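Local coordinates for protein histidine--tRNA ligase (Staphylococcus aureus, PDB 1QE0) that joins L-histidine to tRNA(His) at the expense of ATP, as a homodimeric class II aminoacyl-tRNA synthetase, at residues A[100-104]-A[128-134]; A[135-140]-A[234-238]; A[143-148]-A[265-269]; A[180-184]-A[219-223]; A[332-336]-A[371-375]. All blocks are in the same frame, centred on the assembly; numbering follows the deposited sequence.

Contact 1. Residues A[100-104]-A[128-134]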
# COMPACT_ATOMS: atom_id res chain seq x y z
N GLN A 100 2.25 10.85 -21.88
CA GLN A 100 3.65 10.60 -21.56
C GLN A 100 4.21 11.85 -20.87
O GLN A 100 3.70 12.95 -21.06
CB GLN A 100 4.42 10.33 -22.85
CG GLN A 100 3.97 9.14 -23.65
CD GLN A 100 4.45 7.79 -23.14
OE1 GLN A 100 5.58 7.63 -22.67
NE2 GLN A 100 3.59 6.80 -23.28
N PRO A 101 5.27 11.70 -20.05
CA PRO A 101 5.96 10.44 -19.73
C PRO A 101 5.11 9.53 -18.86
O PRO A 101 4.13 9.97 -18.24
CB PRO A 101 7.21 10.92 -18.98
CG PRO A 101 6.73 12.15 -18.27
CD PRO A 101 5.90 12.83 -19.33
N ILE A 102 5.39 8.24 -18.90
CA ILE A 102 4.66 7.31 -18.06
C ILE A 102 5.24 7.48 -16.64
O ILE A 102 6.41 7.18 -16.39
CB ILE A 102 4.87 5.88 -18.51
CG1 ILE A 102 4.26 5.68 -19.88
CG2 ILE A 102 4.27 4.97 -17.53
CD1 ILE A 102 2.98 6.45 -20.03
N LYS A 103 4.45 8.08 -15.77
CA LYS A 103 4.84 8.34 -14.40
C LYS A 103 4.15 7.33 -13.50
O LYS A 103 2.98 7.53 -13.16
CB LYS A 103 4.39 9.74 -14.05
CG LYS A 103 5.15 10.80 -14.84
CD LYS A 103 4.53 12.18 -14.71
CE LYS A 103 5.05 12.94 -13.54
NZ LYS A 103 4.60 14.35 -13.70
N LEU A 104 4.86 6.27 -13.11
CA LEU A 104 4.30 5.18 -12.29
C LEU A 104 5.02 4.96 -10.95
O LEU A 104 6.23 5.19 -10.85
CB LEU A 104 4.44 3.87 -13.06
CG LEU A 104 3.78 3.54 -14.40
CD1 LEU A 104 4.45 2.29 -14.98
CD2 LEU A 104 2.31 3.32 -14.24
N GLY A 128 8.79 2.71 -4.80
CA GLY A 128 9.57 3.36 -5.85
C GLY A 128 8.76 4.05 -6.95
O GLY A 128 7.54 3.83 -7.06
N VAL A 129 9.39 4.94 -7.71
CA VAL A 129 8.72 5.60 -8.83
C VAL A 129 9.57 5.46 -10.06
O VAL A 129 10.78 5.27 -9.97
CB VAL A 129 8.46 7.10 -8.63
CG1 VAL A 129 8.09 7.36 -7.22
CG2 VAL A 129 9.63 7.95 -9.13
N GLU A 130 8.94 5.55 -11.22
CA GLU A 130 9.62 5.44 -12.51
C GLU A 130 8.93 6.39 -13.45
O GLU A 130 7.71 6.33 -13.59
CB GLU A 130 9.45 4.06 -13.12
CG GLU A 130 10.05 2.92 -12.38
CD GLU A 130 11.54 2.95 -12.45
OE1 GLU A 130 12.17 2.42 -11.50
OE2 GLU A 130 12.06 3.49 -13.44
N ALA A 131 9.68 7.30 -14.05
CA ALA A 131 9.12 8.20 -15.03
C ALA A 131 9.83 7.73 -16.32
O ALA A 131 11.06 7.77 -16.39
CB ALA A 131 9.48 9.62 -14.68
N ILE A 132 9.10 7.18 -17.28
CA ILE A 132 9.72 6.73 -18.53
C ILE A 132 9.17 7.48 -19.78
O ILE A 132 7.99 7.81 -19.87
CB ILE A 132 9.52 5.22 -18.73
CG1 ILE A 132 9.75 4.48 -17.42
CG2 ILE A 132 10.50 4.65 -19.74
CD1 ILE A 132 9.07 3.09 -17.39
N GLY A 133 10.06 7.80 -20.71
CA GLY A 133 9.66 8.49 -21.91
C GLY A 133 9.79 10.00 -21.96
O GLY A 133 9.00 10.64 -22.65
N ALA A 134 10.77 10.59 -21.28
CA ALA A 134 10.92 12.04 -21.35
C ALA A 134 12.22 12.53 -20.77
O ALA A 134 12.22 13.15 -19.70
CB ALA A 134 9.77 12.73 -20.65
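At the open base of the long antiparallel hairpin that forms motif 2 of a class II synthetase, Ile102, Lys103 and Leu104 pair with Ile132, Ala131 and Glu130. Two hydrogen-bonded pairs enclose one that is not. Ile102 N donates to Ile132 O at 2.8 Å, and Ile132 N returns a bond of 2.8 Å to Ile102 O. Further up, Leu104 N reaches Glu130 O at 2.9 Å in a nearly straight bond (168° at the hydrogen), and Glu130 N answers to Leu104 O. Between them Lys103 and Ala131 face each other with their CA atoms 4.3 Å apart.

Ile102, Leu104, Glu130 and Ile132 share one face of the sheet, covered by helix 82-91, whose Tyr89 packs on both isoleucines. The chain of Glu130 bends at chi2 (-71°), leading its carboxylate away from the partner strand; OE2 bonds to Tyr289 OH. Lys103 and Ala131 project from the other face. Lys103 NZ forms salt bridges with Glu142 and with Asp360 of the second subunit, so the strand reaches the dimer interface.

Beyond the paired residues both chains turn. Pro101 follows a cis peptide bond, while Gly133 adopts a positive phi of 96° and brings Ala134 back over the proline. There the methyl of Ala134 meets the pyrrolidine ring, its CB 3.6 Å from Pro101 CB and 3.9 Å from Pro101 CG.

Contact 2. Residues A[135-140]-A[234-238]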
# COMPACT_ATOMS: atom_id res chain seq x y z
N GLU A 135 13.33 12.30 -21.47
CA GLU A 135 14.63 12.77 -20.95
C GLU A 135 14.58 14.28 -20.88
O GLU A 135 14.57 14.94 -21.90
CB GLU A 135 15.77 12.35 -21.84
CG GLU A 135 17.12 12.72 -21.31
CD GLU A 135 18.21 11.96 -22.01
OE1 GLU A 135 18.58 12.41 -23.12
OE2 GLU A 135 18.64 10.90 -21.48
N ASN A 136 14.64 14.84 -19.68
CA ASN A 136 14.50 16.27 -19.59
C ASN A 136 14.85 16.73 -18.18
O ASN A 136 14.30 16.23 -17.20
CB ASN A 136 13.03 16.61 -19.94
CG ASN A 136 12.65 18.05 -19.68
OD1 ASN A 136 13.41 18.82 -19.11
ND2 ASN A 136 11.45 18.41 -20.06
N PRO A 137 15.80 17.66 -18.06
CA PRO A 137 16.22 18.20 -16.77
C PRO A 137 15.05 18.52 -15.86
O PRO A 137 15.07 18.16 -14.71
CB PRO A 137 16.94 19.47 -17.17
CG PRO A 137 17.64 19.05 -18.42
CD PRO A 137 16.66 18.16 -19.15
N SER A 138 14.00 19.13 -16.39
CA SER A 138 12.88 19.47 -15.55
C SER A 138 12.22 18.24 -14.96
O SER A 138 11.59 18.34 -13.92
CB SER A 138 11.86 20.28 -16.33
OG SER A 138 11.41 19.53 -17.43
N VAL A 139 12.36 17.09 -15.61
CA VAL A 139 11.76 15.84 -15.08
C VAL A 139 12.58 15.36 -13.90
O VAL A 139 12.05 14.98 -12.86
CB VAL A 139 11.75 14.69 -16.11
CG1 VAL A 139 11.01 13.51 -15.52
CG2 VAL A 139 11.09 15.12 -17.38
N ASP A 140 13.89 15.36 -14.10
CA ASP A 140 14.86 14.99 -13.09
C ASP A 140 14.59 15.83 -11.87
O ASP A 140 14.40 15.29 -10.77
CB ASP A 140 16.26 15.30 -13.59
CG ASP A 140 16.77 14.29 -14.57
OD1 ASP A 140 17.92 13.88 -14.42
OD2 ASP A 140 16.02 13.89 -15.48
N TYR A 234 23.04 19.37 -19.24
CA TYR A 234 21.85 18.73 -18.70
C TYR A 234 22.05 18.82 -17.18
O TYR A 234 21.22 19.39 -16.46
CB TYR A 234 21.78 17.27 -19.14
CG TYR A 234 20.49 16.55 -18.80
CD1 TYR A 234 19.96 16.56 -17.50
CD2 TYR A 234 19.81 15.86 -19.77
CE1 TYR A 234 18.79 15.88 -17.20
CE2 TYR A 234 18.64 15.19 -19.47
CZ TYR A 234 18.13 15.20 -18.20
OH TYR A 234 16.94 14.57 -17.98
N TYR A 235 23.21 18.33 -16.74
CA TYR A 235 23.58 18.32 -15.34
C TYR A 235 23.53 19.71 -14.77
O TYR A 235 23.06 19.91 -13.64
CB TYR A 235 24.97 17.71 -15.15
CG TYR A 235 25.43 17.66 -13.70
CD1 TYR A 235 26.71 18.06 -13.34
CD2 TYR A 235 24.58 17.19 -12.68
CE1 TYR A 235 27.14 18.00 -12.02
CE2 TYR A 235 25.01 17.13 -11.36
CZ TYR A 235 26.29 17.53 -11.05
OH TYR A 235 26.73 17.37 -9.76
N GLU A 236 24.02 20.69 -15.52
CA GLU A 236 23.99 22.05 -15.00
C GLU A 236 22.56 22.55 -14.90
O GLU A 236 22.27 23.39 -14.07
CB GLU A 236 24.80 23.05 -15.85
CG GLU A 236 26.29 22.75 -16.10
CD GLU A 236 27.14 22.42 -14.87
OE1 GLU A 236 27.74 21.31 -14.85
OE2 GLU A 236 27.24 23.29 -13.95
N GLN A 237 21.67 22.06 -15.76
CA GLN A 237 20.27 22.47 -15.70
C GLN A 237 19.59 21.82 -14.50
O GLN A 237 18.83 22.48 -13.79
CB GLN A 237 19.53 22.09 -16.97
CG GLN A 237 18.12 22.67 -17.02
CD GLN A 237 18.10 24.15 -16.68
OE1 GLN A 237 17.33 24.60 -15.84
NE2 GLN A 237 18.98 24.91 -17.32
N VAL A 238 19.86 20.52 -14.29
CA VAL A 238 19.31 19.81 -13.13
C VAL A 238 19.66 20.62 -11.87
O VAL A 238 18.77 21.05 -11.14
CB VAL A 238 19.86 18.39 -13.03
CG1 VAL A 238 19.44 17.75 -11.72
CG2 VAL A 238 19.37 17.57 -14.22
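Tyr234 OH donates to Asp140 OD2 at 2.7 Å, approaching from above the carboxylate plane (57° out of it). The ring reaches this acid because CG lies opposite the backbone N (chi1 -172°), which swings the phenol from helix 231-245 to the start of helix 137-153. There Pro137 lies across one ring face in a CH-pi contact, its CD 3.6 Å from the Tyr234 ring centroid and 16° off the normal. At the ring edge, near its plane, Glu135 CG stands 3.4 Å from Tyr234 CE2. One turn along, the methylenes of Gln237 pack on the proline, with CG 3.4 Å from Pro137 CB, and Val238 CG2 meets Asp140 CB at 3.9 Å.

The next shell sets the helix start. Asn136 is the N-cap: its OD1 accepts from Ser138 N at 2.8 Å and from Ser138 OG at 2.7 Å, both from the same face of the amide. His264 stacks on the Tyr234 ring, and Tyr363 of the second subunit packs on Asn136, Ser138 and Val139.

Asp140 is held at both oxygens: OD2 also pairs with Arg288 NH1, while OD1 accepts from Thr265 OG1. A buried carboxylate gripped by a guanidinium and two hydroxyls is probably ionised, and its rotation is fixed, joining the two helices to strands 265-272 and 280-290 through one polar group.

Contact 3. Residues A[143-148]-A[265-269]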
# COMPACT_ATOMS: atom_id res chain seq x y z
N VAL A 143 11.64 14.62 -9.91
CA VAL A 143 11.82 13.46 -9.08
C VAL A 143 12.72 13.73 -7.91
O VAL A 143 12.55 13.10 -6.87
CB VAL A 143 12.26 12.20 -9.81
CG1 VAL A 143 11.75 12.16 -11.24
CG2 VAL A 143 13.72 11.99 -9.69
N LEU A 144 13.64 14.70 -8.04
CA LEU A 144 14.55 15.03 -6.92
C LEU A 144 13.85 15.86 -5.87
O LEU A 144 14.09 15.69 -4.69
CB LEU A 144 15.80 15.77 -7.37
CG LEU A 144 16.76 14.95 -8.22
CD1 LEU A 144 17.78 15.90 -8.79
CD2 LEU A 144 17.39 13.85 -7.43
N ALA A 145 13.01 16.78 -6.31
CA ALA A 145 12.24 17.61 -5.41
C ALA A 145 11.29 16.67 -4.64
O ALA A 145 11.04 16.86 -3.44
CB ALA A 145 11.46 18.61 -6.20
N MET A 146 10.80 15.63 -5.33
CA MET A 146 9.89 14.64 -4.75
C MET A 146 10.57 13.79 -3.67
O MET A 146 10.06 13.68 -2.55
CB MET A 146 9.32 13.72 -5.86
CG MET A 146 8.38 12.63 -5.36
SD MET A 146 8.20 11.28 -6.56
CE MET A 146 7.14 11.99 -7.67
N VAL A 147 11.73 13.19 -4.01
CA VAL A 147 12.43 12.34 -3.06
C VAL A 147 12.72 13.16 -1.81
O VAL A 147 12.74 12.63 -0.71
CB VAL A 147 13.70 11.68 -3.67
CG1 VAL A 147 14.66 12.71 -4.15
CG2 VAL A 147 14.38 10.79 -2.65
N MET A 148 12.84 14.48 -1.97
CA MET A 148 13.09 15.36 -0.83
C MET A 148 11.77 15.59 -0.11
O MET A 148 11.69 15.54 1.13
CB MET A 148 13.62 16.69 -1.32
CG MET A 148 14.55 17.32 -0.34
SD MET A 148 16.07 16.41 -0.29
CE MET A 148 17.14 17.70 0.21
N THR A 265 21.71 12.02 -14.38
CA THR A 265 21.53 12.14 -12.95
C THR A 265 21.54 10.89 -12.11
O THR A 265 20.88 9.90 -12.44
CB THR A 265 20.32 12.94 -12.64
OG1 THR A 265 20.49 14.17 -13.32
CG2 THR A 265 20.22 13.21 -11.15
N ALA A 266 22.33 10.94 -11.05
CA ALA A 266 22.46 9.84 -10.12
C ALA A 266 22.38 10.56 -8.79
O ALA A 266 22.86 11.68 -8.69
CB ALA A 266 23.79 9.16 -10.29
N PHE A 267 21.66 9.99 -7.83
CA PHE A 267 21.53 10.62 -6.55
C PHE A 267 21.31 9.62 -5.43
O PHE A 267 21.03 8.44 -5.68
CB PHE A 267 20.43 11.69 -6.56
CG PHE A 267 19.05 11.13 -6.54
CD1 PHE A 267 18.43 10.73 -7.72
CD2 PHE A 267 18.37 10.96 -5.32
CE1 PHE A 267 17.17 10.15 -7.70
CE2 PHE A 267 17.10 10.38 -5.29
CZ PHE A 267 16.50 9.97 -6.48
N GLU A 268 21.43 10.12 -4.20
CA GLU A 268 21.27 9.34 -3.01
C GLU A 268 20.86 10.34 -1.97
O GLU A 268 21.40 11.44 -1.95
CB GLU A 268 22.59 8.73 -2.64
CG GLU A 268 22.49 7.25 -2.61
CD GLU A 268 23.81 6.57 -2.37
OE1 GLU A 268 24.05 5.53 -3.03
OE2 GLU A 268 24.59 7.05 -1.51
N LEU A 269 19.82 10.03 -1.19
CA LEU A 269 19.34 10.92 -0.14
C LEU A 269 19.94 10.31 1.09
O LEU A 269 19.91 9.07 1.25
CB LEU A 269 17.82 10.90 0.00
CG LEU A 269 17.15 12.21 0.45
CD1 LEU A 269 15.75 12.01 0.86
CD2 LEU A 269 17.87 12.83 1.57
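Phe267 carries its ring between the backbone N and the carbonyl carbon (chi1 75°), which stands it up from strand 265-272 towards helix 137-153. Leu144, with CG opposite its carbonyl carbon, leans from the helix to meet it. Its CD2 sits over one face of the Phe267 ring, displaced towards the rim, 3.4 Å from the centroid and 20° off the normal, a CH-pi contact. The two side chains overlap side by side, one directed from the helix and the other from the strand. Val147 comes from the helix side obliquely to the ring, its CG1 3.6 Å from Phe267 CE2. Val143 CG2 touches more loosely, 4.4 Å from Phe267 CE1.

Val147 also serves Leu269: its CG2 is 4.0 Å from Leu269 CD1, with Met148 SD beside Leu269 CG at 4.4 Å. At the other end Leu144 CD1 meets Thr265 CG2 at 4.3 Å. No hydrogen bond crosses the contact, and every touching residue is buried. Leu161 and Ile163 of strand 159-165 and Phe306 of strand 302-309 also pack on Phe267.

The segments 143-148 and 265-269 run almost parallel, 11° apart, with axes 9.9 Å from each other. This is the packing of the helix that follows motif 2 against the large sheet of the class II catalytic domain, on a strand that comes shortly after the Arg-Gly-Leu-Asp-Tyr-Tyr signature of histidyl-tRNA synthetases.

Contact 4. Residues A[180-184]-A[219-223]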
# COMPACT_ATOMS: atom_id res chain seq x y z
N VAL A 180 40.24 1.60 -21.25
CA VAL A 180 40.88 0.53 -21.98
C VAL A 180 42.31 0.91 -22.35
O VAL A 180 43.18 0.05 -22.38
CB VAL A 180 40.14 0.24 -23.24
CG1 VAL A 180 40.80 -0.91 -23.97
CG2 VAL A 180 38.70 -0.07 -22.91
N LYS A 181 42.52 2.17 -22.71
CA LYS A 181 43.85 2.69 -23.02
C LYS A 181 44.67 2.45 -21.75
O LYS A 181 45.79 1.92 -21.78
CB LYS A 181 43.77 4.21 -23.28
CG LYS A 181 42.96 4.63 -24.49
CD LYS A 181 43.74 4.44 -25.78
CE LYS A 181 44.40 5.75 -26.26
NZ LYS A 181 43.40 6.80 -26.67
N HIS A 182 44.05 2.81 -20.64
CA HIS A 182 44.60 2.70 -19.31
C HIS A 182 44.86 1.26 -18.89
O HIS A 182 45.99 0.79 -18.95
CB HIS A 182 43.64 3.39 -18.32
CG HIS A 182 44.09 3.33 -16.89
ND1 HIS A 182 43.82 2.25 -16.07
CD2 HIS A 182 44.76 4.22 -16.12
CE1 HIS A 182 44.31 2.47 -14.86
NE2 HIS A 182 44.88 3.66 -14.87
N PHE A 183 43.81 0.55 -18.49
CA PHE A 183 43.92 -0.81 -17.99
C PHE A 183 44.55 -1.83 -18.89
O PHE A 183 45.32 -2.65 -18.42
CB PHE A 183 42.55 -1.36 -17.58
CG PHE A 183 42.02 -0.78 -16.30
CD1 PHE A 183 40.99 0.16 -16.32
CD2 PHE A 183 42.51 -1.22 -15.08
CE1 PHE A 183 40.45 0.65 -15.14
CE2 PHE A 183 41.97 -0.73 -13.89
CZ PHE A 183 40.93 0.20 -13.92
N GLU A 184 44.23 -1.79 -20.18
CA GLU A 184 44.75 -2.80 -21.09
C GLU A 184 46.24 -3.12 -20.99
O GLU A 184 46.62 -4.30 -20.97
CB GLU A 184 44.33 -2.50 -22.53
CG GLU A 184 45.39 -2.65 -23.57
CD GLU A 184 45.25 -1.59 -24.63
OE1 GLU A 184 45.72 -0.44 -24.41
OE2 GLU A 184 44.64 -1.92 -25.68
N THR A 219 43.07 6.98 -9.51
CA THR A 219 44.02 5.93 -9.92
C THR A 219 43.97 5.85 -11.44
O THR A 219 44.96 6.16 -12.12
CB THR A 219 43.64 4.59 -9.29
OG1 THR A 219 43.20 4.82 -7.93
CG2 THR A 219 44.84 3.64 -9.29
N ALA A 220 42.79 5.49 -11.96
CA ALA A 220 42.50 5.36 -13.39
C ALA A 220 41.49 6.48 -13.67
O ALA A 220 40.91 6.99 -12.72
CB ALA A 220 41.86 4.01 -13.67
N PRO A 221 41.21 6.80 -14.94
CA PRO A 221 40.26 7.87 -15.27
C PRO A 221 38.92 7.84 -14.53
O PRO A 221 38.48 6.79 -14.10
CB PRO A 221 40.08 7.75 -16.79
CG PRO A 221 40.33 6.32 -17.05
CD PRO A 221 41.54 6.05 -16.17
N ARG A 222 38.33 9.01 -14.35
CA ARG A 222 37.05 9.15 -13.68
C ARG A 222 36.01 9.50 -14.75
O ARG A 222 36.28 10.30 -15.65
CB ARG A 222 37.14 10.25 -12.61
CG ARG A 222 38.11 9.95 -11.47
CD ARG A 222 38.09 11.00 -10.36
NE ARG A 222 38.18 10.35 -9.06
CZ ARG A 222 39.29 9.81 -8.56
NH1 ARG A 222 39.25 9.21 -7.37
NH2 ARG A 222 40.45 9.91 -9.21
N ILE A 223 34.83 8.91 -14.62
CA ILE A 223 33.74 9.09 -15.58
C ILE A 223 33.35 10.54 -15.73
O ILE A 223 33.22 11.05 -16.85
CB ILE A 223 32.50 8.22 -15.20
CG1 ILE A 223 31.90 7.52 -16.42
CG2 ILE A 223 31.43 9.04 -14.51
CD1 ILE A 223 31.69 8.41 -17.60
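The imidazole of His182 presents one face to Ala220 and Pro221, while CG of its own neighbour Phe183 lies at its edge, in plane. The Phe183 ring in turn has His182 ND1 over one of its faces, offset towards the rim. Both residues lie on helix 169-183, part of the small insertion that histidyl-tRNA synthetases carry between motifs 2 and 3, far from the centre of the chain. The loop 219-223, which resumes after the unmodelled residues 207-218, covers that face of His182.

With CG opposite the backbone N (chi1 179°), His182 reaches out from the helix and offers its ring flat to the loop. Pro221 CD stands 4.0 Å from the ring centroid and 29° off the normal, a CH-pi contact placed over the side of CD2 and CG: Pro221 CD is 3.7 Å from His182 CD2 and 3.8 Å from His182 CG. Ala220 CB lies over the same face nearer CE1 and NE2, but it is modelled too close to CE1 for its exact height to be trusted. The carbonyl of Thr219 comes obliquely to the imidazole, without a hydrogen bond.

Phe190 meets the Phe183 ring with planes about 85° apart, and Leu206 also packs on it. The loop is also tied to earlier turns of the same helix, where Pro221 O bonds to Tyr175 OH and the proline touches Leu179. Phe183 adds a touch to the loop: its CZ and CE1 each lie 3.9 Å from the methyl carbon CB of Ala220.

Contact 5. Residues A[332-336]-A[371-375]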
# COMPACT_ATOMS: atom_id res chain seq x y z
N LEU A 332 -15.55 4.74 21.99
CA LEU A 332 -16.48 4.44 23.06
C LEU A 332 -16.45 3.00 23.44
O LEU A 332 -16.62 2.15 22.56
CB LEU A 332 -17.90 4.70 22.57
CG LEU A 332 -19.02 5.07 23.54
CD1 LEU A 332 -20.33 4.61 22.94
CD2 LEU A 332 -18.82 4.47 24.92
N PHE A 333 -16.25 2.69 24.72
CA PHE A 333 -16.32 1.31 25.14
C PHE A 333 -17.59 1.15 25.99
O PHE A 333 -17.86 1.97 26.89
CB PHE A 333 -15.08 0.85 25.87
CG PHE A 333 -15.03 -0.65 26.08
CD1 PHE A 333 -14.45 -1.46 25.14
CD2 PHE A 333 -15.57 -1.24 27.22
CE1 PHE A 333 -14.40 -2.83 25.32
CE2 PHE A 333 -15.52 -2.62 27.41
CZ PHE A 333 -14.93 -3.42 26.46
N ILE A 334 -18.41 0.16 25.62
CA ILE A 334 -19.68 -0.11 26.30
C ILE A 334 -19.57 -1.19 27.37
O ILE A 334 -19.22 -2.34 27.07
CB ILE A 334 -20.75 -0.48 25.26
CG1 ILE A 334 -20.96 0.70 24.30
CG2 ILE A 334 -22.04 -0.82 25.92
CD1 ILE A 334 -21.78 0.34 23.10
N VAL A 335 -19.82 -0.76 28.62
CA VAL A 335 -19.80 -1.60 29.82
C VAL A 335 -21.25 -1.88 30.12
O VAL A 335 -22.03 -0.94 30.29
CB VAL A 335 -19.26 -0.82 31.00
CG1 VAL A 335 -19.37 -1.65 32.27
CG2 VAL A 335 -17.83 -0.38 30.71
N THR A 336 -21.63 -3.16 30.16
CA THR A 336 -23.03 -3.57 30.40
C THR A 336 -23.25 -4.43 31.65
O THR A 336 -22.38 -5.21 32.05
CB THR A 336 -23.58 -4.34 29.22
OG1 THR A 336 -22.64 -5.36 28.85
CG2 THR A 336 -23.79 -3.41 28.05
N GLN A 371 -14.13 -4.74 32.81
CA GLN A 371 -14.61 -4.10 31.61
C GLN A 371 -13.93 -2.74 31.52
O GLN A 371 -13.37 -2.41 30.47
CB GLN A 371 -16.12 -3.99 31.64
CG GLN A 371 -16.79 -5.30 31.22
CD GLN A 371 -18.26 -5.18 31.25
OE1 GLN A 371 -18.81 -4.30 30.62
NE2 GLN A 371 -18.92 -6.00 32.05
N MET A 372 -13.92 -2.00 32.63
CA MET A 372 -13.28 -0.69 32.69
C MET A 372 -11.80 -0.77 32.34
O MET A 372 -11.26 0.12 31.69
CB MET A 372 -13.44 -0.09 34.07
CG MET A 372 -14.85 0.19 34.46
SD MET A 372 -15.65 1.50 33.54
CE MET A 372 -14.30 2.52 33.02
N LYS A 373 -11.13 -1.83 32.77
CA LYS A 373 -9.73 -2.00 32.41
C LYS A 373 -9.60 -2.19 30.89
O LYS A 373 -8.74 -1.61 30.25
CB LYS A 373 -9.12 -3.19 33.16
CG LYS A 373 -8.99 -2.97 34.64
CD LYS A 373 -8.25 -4.10 35.32
CE LYS A 373 -8.02 -3.77 36.81
NZ LYS A 373 -7.15 -4.76 37.53
N GLN A 374 -10.49 -3.00 30.30
CA GLN A 374 -10.46 -3.29 28.88
C GLN A 374 -10.66 -1.99 28.14
O GLN A 374 -9.92 -1.68 27.19
CB GLN A 374 -11.52 -4.33 28.53
CG GLN A 374 -11.64 -4.71 27.05
CD GLN A 374 -10.43 -5.39 26.42
OE1 GLN A 374 -9.46 -5.79 27.08
NE2 GLN A 374 -10.48 -5.52 25.11
N ALA A 375 -11.61 -1.20 28.62
CA ALA A 375 -11.87 0.09 28.02
C ALA A 375 -10.54 0.83 27.96
O ALA A 375 -10.13 1.27 26.90
CB ALA A 375 -12.86 0.87 28.85
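Thr336 N gives its hydrogen to Gln371 OE1 at 3.1 Å, the one hydrogen bond between segments 332-336 and 371-375. The donor lies in the carbonyl plane, on a lone pair of the amide oxygen, though the bond is bent (138° at the hydrogen). Gln371 reaches the strand because its chain runs straight beyond CG (chi2 180°), past Val335, whose CG1 lies 3.8 Å from Gln371 CD. The amide is held at its other end too, NE2 bonding to Arg366 O, which limits its rotation.

Phe333 points from the strand to the helix. Ala375 CA lies over one face of its ring, while the methyl comes alongside the stem, Ala375 CB to Phe333 CB being 3.7 Å. Gln374 runs across the far end of the ring, its amide plane 65° from that of the ring, with CG 3.6 Å from Phe333 CZ. Met372 SD also touches Val335 CG2 at 4.0 Å.

The fold is the mixed alpha/beta anticodon-binding domain. Helix 368-377 belongs to the beta-alpha-beta crossover from strand 359-361 to 382-386, which passes over the strand lying between them; segment 371-375 runs nearly antiparallel to that strand. Gln374 NE2 goes on to Asn99 OD1 of the second subunit. The seam is therefore apolar apart from two glutamines: Gln371 satisfies a strand N-H and a loop carbonyl inside the domain, and Gln374 reaches the dimer partner.

In the fold
From the N terminus, contact 1 closes first, pairing the two strands at the base of the motif 2 hairpin. A short turn leads into helix 137-153, which opens both contact 2 and contact 3. These cross: contact 2 ends on helix 231-245 before contact 3 ends on strand 265-272, so the helix is bound to a neighbouring helix and to the sheet. Contact 4 falls within both of those long loops, closing a shorter loop within the small insertion, about 28 Å from contact 2, centre to centre. Contact 5 comes last and in series, closing a 34-residue loop in the anticodon-binding domain. Contacts 1, 2 and 5 all touch the second subunit.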